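Local structure of ferredoxin--NADP reductase, apicoplast (Plasmodium falciparum, 3JQQ) at residues B[47-50]-B[51-54]; B[144-147]-B[148-151]; B[262-265]-B[266-269]. The protein transfers electrons between ferredoxin and NADP(H) through a bound FAD in the apicoplast, and may serve the last step of isoprenoid precursor synthesis. The protein carries 1 engineered substitution. All coordinates share one frame; numbering follows the deposited sequence.

Contact 1 (B[47-50]-B[51-54]); sequences KYLE and GHTC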
loop_
_atom_site.group_PDB
_atom_site.type_symbol
_atom_site.label_atom_id
_atom_site.label_comp_id
_atom_site.label_asym_id
_atom_site.label_seq_id
_atom_site.Cartn_x
_atom_site.Cartn_y
_atom_site.Cartn_z
ATOM N N LYS B 47 1.324 14.090 -23.776
ATOM C CA LYS B 47 1.310 15.436 -23.212
ATOM C C LYS B 47 1.037 15.390 -21.720
ATOM O O LYS B 47 0.126 14.691 -21.261
ATOM C CB LYS B 47 0.246 16.285 -23.915
ATOM C CG LYS B 47 0.480 16.465 -25.404
ATOM C CD LYS B 47 1.525 17.536 -25.671
ATOM C CE LYS B 47 1.732 17.741 -27.164
ATOM N NZ LYS B 47 2.590 18.928 -27.438
ATOM N N TYR B 48 1.829 16.138 -20.965
ATOM C CA TYR B 48 1.701 16.149 -19.525
ATOM C C TYR B 48 2.358 17.388 -18.952
ATOM O O TYR B 48 3.199 18.017 -19.594
ATOM C CB TYR B 48 2.355 14.897 -18.920
ATOM C CG TYR B 48 3.855 14.831 -19.122
ATOM C CD1 TYR B 48 4.396 14.262 -20.267
ATOM C CD2 TYR B 48 4.729 15.338 -18.168
ATOM C CE1 TYR B 48 5.766 14.202 -20.460
ATOM C CE2 TYR B 48 6.103 15.277 -18.351
ATOM C CZ TYR B 48 6.614 14.711 -19.501
ATOM O OH TYR B 48 7.977 14.646 -19.689
ATOM N N LEU B 49 1.955 17.733 -17.737
ATOM C CA LEU B 49 2.641 18.747 -16.964
ATOM C C LEU B 49 3.437 18.040 -15.882
ATOM O O LEU B 49 3.091 16.923 -15.470
ATOM C CB LEU B 49 1.641 19.702 -16.316
ATOM C CG LEU B 49 0.815 20.601 -17.239
ATOM C CD1 LEU B 49 -0.092 21.499 -16.419
ATOM C CD2 LEU B 49 1.723 21.429 -18.135
ATOM N N GLU B 50 4.502 18.681 -15.421
ATOM C CA GLU B 50 5.253 18.148 -14.303
ATOM C C GLU B 50 4.293 17.808 -13.160
ATOM O O GLU B 50 3.402 18.595 -12.837
ATOM C CB GLU B 50 6.316 19.149 -13.847
ATOM C CG GLU B 50 7.485 19.309 -14.821
ATOM C CD GLU B 50 7.137 20.144 -16.048
ATOM O OE1 GLU B 50 6.134 20.887 -16.004
ATOM O OE2 GLU B 50 7.871 20.055 -17.057
ATOM N N GLY B 51 4.470 16.633 -12.564
ATOM C CA GLY B 51 3.616 16.200 -11.464
ATOM C C GLY B 51 2.573 15.187 -11.888
ATOM O O GLY B 51 2.011 14.475 -11.055
ATOM N N HIS B 52 2.305 15.120 -13.188
ATOM C CA HIS B 52 1.323 14.170 -13.692
ATOM C C HIS B 52 1.785 12.731 -13.576
ATOM O O HIS B 52 2.974 12.440 -13.444
ATOM C CB HIS B 52 0.965 14.456 -15.148
ATOM C CG HIS B 52 -0.069 15.519 -15.317
ATOM N ND1 HIS B 52 0.093 16.580 -16.182
ATOM C CD2 HIS B 52 -1.269 15.693 -14.726
ATOM C CE1 HIS B 52 -0.966 17.356 -16.124
ATOM N NE2 HIS B 52 -1.810 16.843 -15.246
ATOM N N THR B 53 0.812 11.834 -13.629
ATOM C CA THR B 53 1.081 10.420 -13.716
ATOM C C THR B 53 0.632 9.930 -15.079
ATOM O O THR B 53 -0.187 10.567 -15.747
ATOM C CB THR B 53 0.304 9.640 -12.656
ATOM O OG1 THR B 53 0.571 8.240 -12.808
ATOM C CG2 THR B 53 -1.187 9.876 -12.822
ATOM N N CYS B 54 1.186 8.800 -15.493
ATOM C CA CYS B 54 0.705 8.106 -16.666
ATOM C C CYS B 54 0.236 6.746 -16.197
ATOM O O CYS B 54 0.574 6.313 -15.096
ATOM C CB CYS B 54 1.821 7.950 -17.699
ATOM S SG CYS B 54 3.298 7.115 -17.066
#
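His52 folds back along Leu49, and the two side chains run side by side in the same direction. CB of His52 lies 3.3 Å from Leu49 O and also touches CB of Tyr48. From there chi1 of -83° sets CG beside the histidine's own backbone N and turns the ring toward the start of the turn. ND1 of His52 then reaches the peptide between Tyr48 and Leu49: Leu49 N donates to it at 2.7 Å, with an N-H...ND1 angle of 160°, only 6° out of the ring plane. Since the amide supplies the proton, ND1 accepts, consistent with a neutral ring protonated at NE2. Farther out, CE1 of His52 packs against CB of Leu49 at 3.5 Å and also touches CG of Leu49.

The backbone adds a second bond, from His52 N to Leu49 O at 3.0 Å, so Leu49 and His52 are joined through both main chain and side chain. Between them Glu50 and Gly51 form the corner, the glycine at positive phi. Glu50 points away, its OE2 bound by Asn109 N and Ser108 OG, while Tyr48 OH bonds to Ser107 OG. His52 also packs on Ala156. The arrangement is a type II beta turn with glycine at its third position, leading into strand 53-56 of the antiparallel FAD-binding barrel of the ferredoxin reductase family.

Contact 2 (B[144-147]-B[148-151]); sequences NLKI and NDDI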
loop_
_atom_site.group_PDB
_atom_site.type_symbol
_atom_site.label_atom_id
_atom_site.label_comp_id
_atom_site.label_asym_id
_atom_site.label_seq_id
_atom_site.Cartn_x
_atom_site.Cartn_y
_atom_site.Cartn_z
ATOM N N ASN B 144 10.357 -8.034 -16.759
ATOM C CA ASN B 144 10.693 -8.747 -17.988
ATOM C C ASN B 144 10.898 -7.845 -19.209
ATOM O O ASN B 144 11.303 -8.319 -20.268
ATOM C CB ASN B 144 9.630 -9.810 -18.282
ATOM C CG ASN B 144 9.594 -10.905 -17.229
ATOM O OD1 ASN B 144 10.598 -11.573 -16.980
ATOM N ND2 ASN B 144 8.436 -11.094 -16.608
ATOM N N LEU B 145 10.626 -6.552 -19.061
ATOM C CA LEU B 145 10.763 -5.613 -20.178
ATOM C C LEU B 145 12.180 -5.556 -20.740
ATOM O O LEU B 145 13.158 -5.508 -19.990
ATOM C CB LEU B 145 10.317 -4.203 -19.773
ATOM C CG LEU B 145 8.856 -3.812 -20.015
ATOM C CD1 LEU B 145 8.557 -2.440 -19.413
ATOM C CD2 LEU B 145 8.531 -3.830 -21.500
ATOM N N LYS B 146 12.277 -5.548 -22.066
ATOM C CA LYS B 146 13.556 -5.381 -22.743
ATOM C C LYS B 146 13.639 -4.010 -23.406
ATOM O O LYS B 146 12.619 -3.367 -23.668
ATOM C CB LYS B 146 13.751 -6.463 -23.807
ATOM C CG LYS B 146 13.781 -7.886 -23.278
ATOM C CD LYS B 146 14.060 -8.870 -24.410
ATOM C CE LYS B 146 14.105 -10.311 -23.917
ATOM N NZ LYS B 146 12.769 -10.791 -23.456
ATOM N N ILE B 147 14.865 -3.575 -23.669
ATOM C CA ILE B 147 15.114 -2.371 -24.444
ATOM C C ILE B 147 14.467 -2.498 -25.829
ATOM O O ILE B 147 14.621 -3.514 -26.508
ATOM C CB ILE B 147 16.637 -2.097 -24.548
ATOM C CG1 ILE B 147 17.070 -1.087 -23.471
ATOM C CG2 ILE B 147 17.005 -1.579 -25.933
ATOM C CD1 ILE B 147 16.476 -1.357 -22.109
ATOM N N ASN B 148 13.717 -1.470 -26.220
ATOM C CA ASN B 148 12.991 -1.437 -27.499
ATOM C C ASN B 148 11.672 -2.221 -27.534
ATOM O O ASN B 148 11.071 -2.373 -28.595
ATOM C CB ASN B 148 13.884 -1.849 -28.676
ATOM C CG ASN B 148 13.393 -1.285 -30.006
ATOM O OD1 ASN B 148 13.224 -2.016 -30.984
ATOM N ND2 ASN B 148 13.157 0.021 -30.043
ATOM N N ASP B 149 11.224 -2.713 -26.381
ATOM C CA ASP B 149 9.896 -3.318 -26.288
ATOM C C ASP B 149 8.803 -2.258 -26.407
ATOM O O ASP B 149 9.033 -1.085 -26.114
ATOM C CB ASP B 149 9.723 -4.060 -24.960
ATOM C CG ASP B 149 10.240 -5.481 -25.012
ATOM O OD1 ASP B 149 10.768 -5.888 -26.068
ATOM O OD2 ASP B 149 10.118 -6.193 -23.994
ATOM N N ASP B 150 7.618 -2.681 -26.838
ATOM C CA ASP B 150 6.440 -1.818 -26.828
ATOM C C ASP B 150 5.910 -1.664 -25.402
ATOM O O ASP B 150 5.884 -2.624 -24.634
ATOM C CB ASP B 150 5.332 -2.403 -27.714
ATOM C CG ASP B 150 5.642 -2.298 -29.201
ATOM O OD1 ASP B 150 6.589 -1.577 -29.574
ATOM O OD2 ASP B 150 4.925 -2.937 -30.002
ATOM N N ILE B 151 5.503 -0.452 -25.053
ATOM C CA ILE B 151 4.799 -0.213 -23.797
ATOM C C ILE B 151 3.672 0.787 -24.047
ATOM O O ILE B 151 3.861 1.783 -24.752
ATOM C CB ILE B 151 5.747 0.280 -22.678
ATOM C CG1 ILE B 151 5.016 0.326 -21.334
ATOM C CG2 ILE B 151 6.333 1.639 -23.026
ATOM C CD1 ILE B 151 5.901 0.717 -20.162
HETATM O O HOH W 1 10.100 -8.574 -23.009
HETATM O O HOH W 2 12.841 -5.506 -27.913
#
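Leu145 and Asp149 meet across a type II beta turn, Lys146 to Asp149, the one just before its first residue and the other its last; by this turn the chain leaves helix 137-144 and enters strand 150-157 of the FAD-binding domain. Just before it, Asn144 takes part through its carbonyl O, which accepts a hydrogen bond from a water that also donates to Asp149 OD2. Leu145 is buried and sends its two methyls to different partners: CD2 rests on CB of Asp149 at 3.7 Å, while CD1 meets CD1 of Ile151 at 4.2 Å, the two side chains crossing at about a right angle. Ile151 carries this apolar patch on to Cys18 and Ile20 of strand 16-25.

Lys146 is gripped through its main chain. Its N donates to Asp149 OD2 at 3.0 Å, nearly straight (165°) but approaching from above the carboxylate plane, and its O receives Asp149 N at 3.1 Å to close the turn. With chi1 of -86°, the CG of Asp149 sits beside its own backbone N, which turns the carboxylate back toward the amide of Lys146. The ammonium group makes no direct salt bridge there, NZ of Lys146 standing 5.3 Å from OD2 of Asp149; a weak bond to the water on OD2 links them instead, and the opposite charges probably still attract. Ile147 and Asn148 form the corner, the asparagine with positive phi (79°). At the other carboxylate oxygen, a second water donates to Asp149 OD1 at 2.8 Å and also to Ile147 O.

Contact 3 (B[262-265]-B[266-269]); sequences EIYK and RKTE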
loop_
_atom_site.group_PDB
_atom_site.type_symbol
_atom_site.label_atom_id
_atom_site.label_comp_id
_atom_site.label_asym_id
_atom_site.label_seq_id
_atom_site.Cartn_x
_atom_site.Cartn_y
_atom_site.Cartn_z
ATOM N N GLU B 262 10.341 13.082 11.919
ATOM C CA GLU B 262 11.461 13.984 11.715
ATOM C C GLU B 262 10.922 15.404 11.652
ATOM O O GLU B 262 11.463 16.323 12.276
ATOM C CB GLU B 262 12.160 13.648 10.398
ATOM C CG GLU B 262 13.673 13.595 10.481
ATOM C CD GLU B 262 14.273 14.833 11.120
ATOM O OE1 GLU B 262 15.048 14.686 12.088
ATOM O OE2 GLU B 262 13.963 15.950 10.654
ATOM N N ILE B 263 9.845 15.569 10.893
ATOM C CA ILE B 263 9.195 16.859 10.748
ATOM C C ILE B 263 8.615 17.330 12.073
ATOM O O ILE B 263 8.712 18.514 12.413
ATOM C CB ILE B 263 8.110 16.811 9.660
ATOM C CG1 ILE B 263 8.741 16.539 8.296
ATOM C CG2 ILE B 263 7.328 18.114 9.636
ATOM C CD1 ILE B 263 7.735 16.365 7.175
ATOM N N TYR B 264 8.023 16.412 12.834
ATOM C CA TYR B 264 7.494 16.769 14.153
ATOM C C TYR B 264 8.626 17.111 15.116
ATOM O O TYR B 264 8.452 17.916 16.030
ATOM C CB TYR B 264 6.617 15.650 14.728
ATOM C CG TYR B 264 5.829 16.092 15.950
ATOM C CD1 TYR B 264 4.582 16.691 15.811
ATOM C CD2 TYR B 264 6.334 15.922 17.235
ATOM C CE1 TYR B 264 3.858 17.104 16.920
ATOM C CE2 TYR B 264 5.617 16.330 18.346
ATOM C CZ TYR B 264 4.379 16.919 18.183
ATOM O OH TYR B 264 3.661 17.325 19.286
ATOM N N LYS B 265 9.786 16.496 14.902
ATOM C CA LYS B 265 10.963 16.785 15.705
ATOM C C LYS B 265 11.366 18.247 15.541
ATOM O O LYS B 265 11.745 18.908 16.508
ATOM C CB LYS B 265 12.121 15.878 15.286
ATOM C CG LYS B 265 13.256 15.795 16.295
ATOM C CD LYS B 265 14.438 15.031 15.717
ATOM C CE LYS B 265 15.309 14.435 16.814
ATOM N NZ LYS B 265 15.822 15.472 17.755
ATOM N N ARG B 266 11.275 18.752 14.315
ATOM C CA ARG B 266 11.521 20.168 14.061
ATOM C C ARG B 266 10.275 20.867 13.524
ATOM O O ARG B 266 10.293 21.434 12.431
ATOM C CB ARG B 266 12.705 20.381 13.117
ATOM C CG ARG B 266 12.935 19.284 12.087
ATOM C CD ARG B 266 14.129 19.643 11.208
ATOM N NE ARG B 266 14.905 18.476 10.793
ATOM C CZ ARG B 266 16.175 18.531 10.401
ATOM N NH1 ARG B 266 16.812 19.694 10.373
ATOM N NH2 ARG B 266 16.811 17.424 10.041
ATOM N N LYS B 267 9.199 20.838 14.305
ATOM C CA LYS B 267 7.922 21.386 13.851
ATOM C C LYS B 267 7.875 22.915 13.794
ATOM O O LYS B 267 7.196 23.479 12.935
ATOM C CB LYS B 267 6.751 20.829 14.672
ATOM C CG LYS B 267 6.683 21.295 16.117
ATOM C CD LYS B 267 5.425 20.753 16.788
ATOM C CE LYS B 267 5.278 21.264 18.212
ATOM N NZ LYS B 267 6.357 20.755 19.104
ATOM N N THR B 268 8.591 23.587 14.691
ATOM C CA THR B 268 8.603 25.053 14.695
ATOM C C THR B 268 9.267 25.625 13.443
ATOM O O THR B 268 8.785 26.600 12.864
ATOM C CB THR B 268 9.275 25.633 15.962
ATOM O OG1 THR B 268 10.448 24.874 16.278
ATOM C CG2 THR B 268 8.317 25.587 17.143
ATOM N N GLU B 269 10.372 25.011 13.028
ATOM C CA GLU B 269 11.075 25.427 11.816
ATOM C C GLU B 269 10.255 25.127 10.561
ATOM O O GLU B 269 10.251 25.908 9.608
ATOM C CB GLU B 269 12.448 24.753 11.732
ATOM C CG GLU B 269 13.520 25.411 12.593
ATOM C CD GLU B 269 13.276 25.258 14.080
ATOM O OE1 GLU B 269 12.601 24.284 14.480
ATOM O OE2 GLU B 269 13.761 26.112 14.852
HETATM O O HOH W 3 12.128 22.170 16.365
#
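Glu262 OE2 receives two N-H groups of Arg266. The stronger bond, from Arg266 NE to Glu262 OE2 at 2.7 Å, is nearly straight (168°), uses the syn lone pair of OE2 and lies in the guanidinium plane; Arg266 NH2 adds a weak one at 3.3 Å. Since the carboxylate and guanidinium planes stand 69° apart, the salt bridge is not the flat, two-oxygen kind, and both donors converge on one oxygen. The arginine is held by its backbone as well, Arg266 N donating to Glu262 O at 3.2 Å in the last i to i+4 bond of this helical turn.

Arg266 is the break between helix 259-265 and helix 267-276 of the NADP-binding domain: it leaves helical phi/psi after the first and occupies the N-cap position of the second. Beyond this kink, Lys267 runs alongside Tyr264. CD of Lys267 lies over one face of the Tyr264 ring, 4.3 Å from its centroid, in a CH-pi contact, and NZ of Lys267 sits 4.9 Å from that centroid, off-centre, in a cation-pi contact. Both residues also pack on Ile296 of helix 289-298, and Tyr264 touches Asn251 of the second subunit. Across the break, a water donates to both Lys265 O and Glu269 OE1, which also accepts a bond from Thr268 OG1.

In the fold
From the N terminus the three contacts follow in series, and none nests within or crosses another. Contact 1 turns the chain between strand 35-41 and strand 53-56; contact 2 turns it between helix 137-144 and strand 150-157. Strands 53-56 and 150-157 are antiparallel neighbours in one sheet, so these two turns serve the same FAD-binding domain, although their centres lie about 21 Å apart. Contact 3 joins two consecutive helices of the NADP-binding domain, beside strand 240-246 at the edge of the parallel sheet. It lies on the opposite side of the chain's centre from both, its centre about 44 Å from that of contact 2 and about 31 Å from that of contact 1.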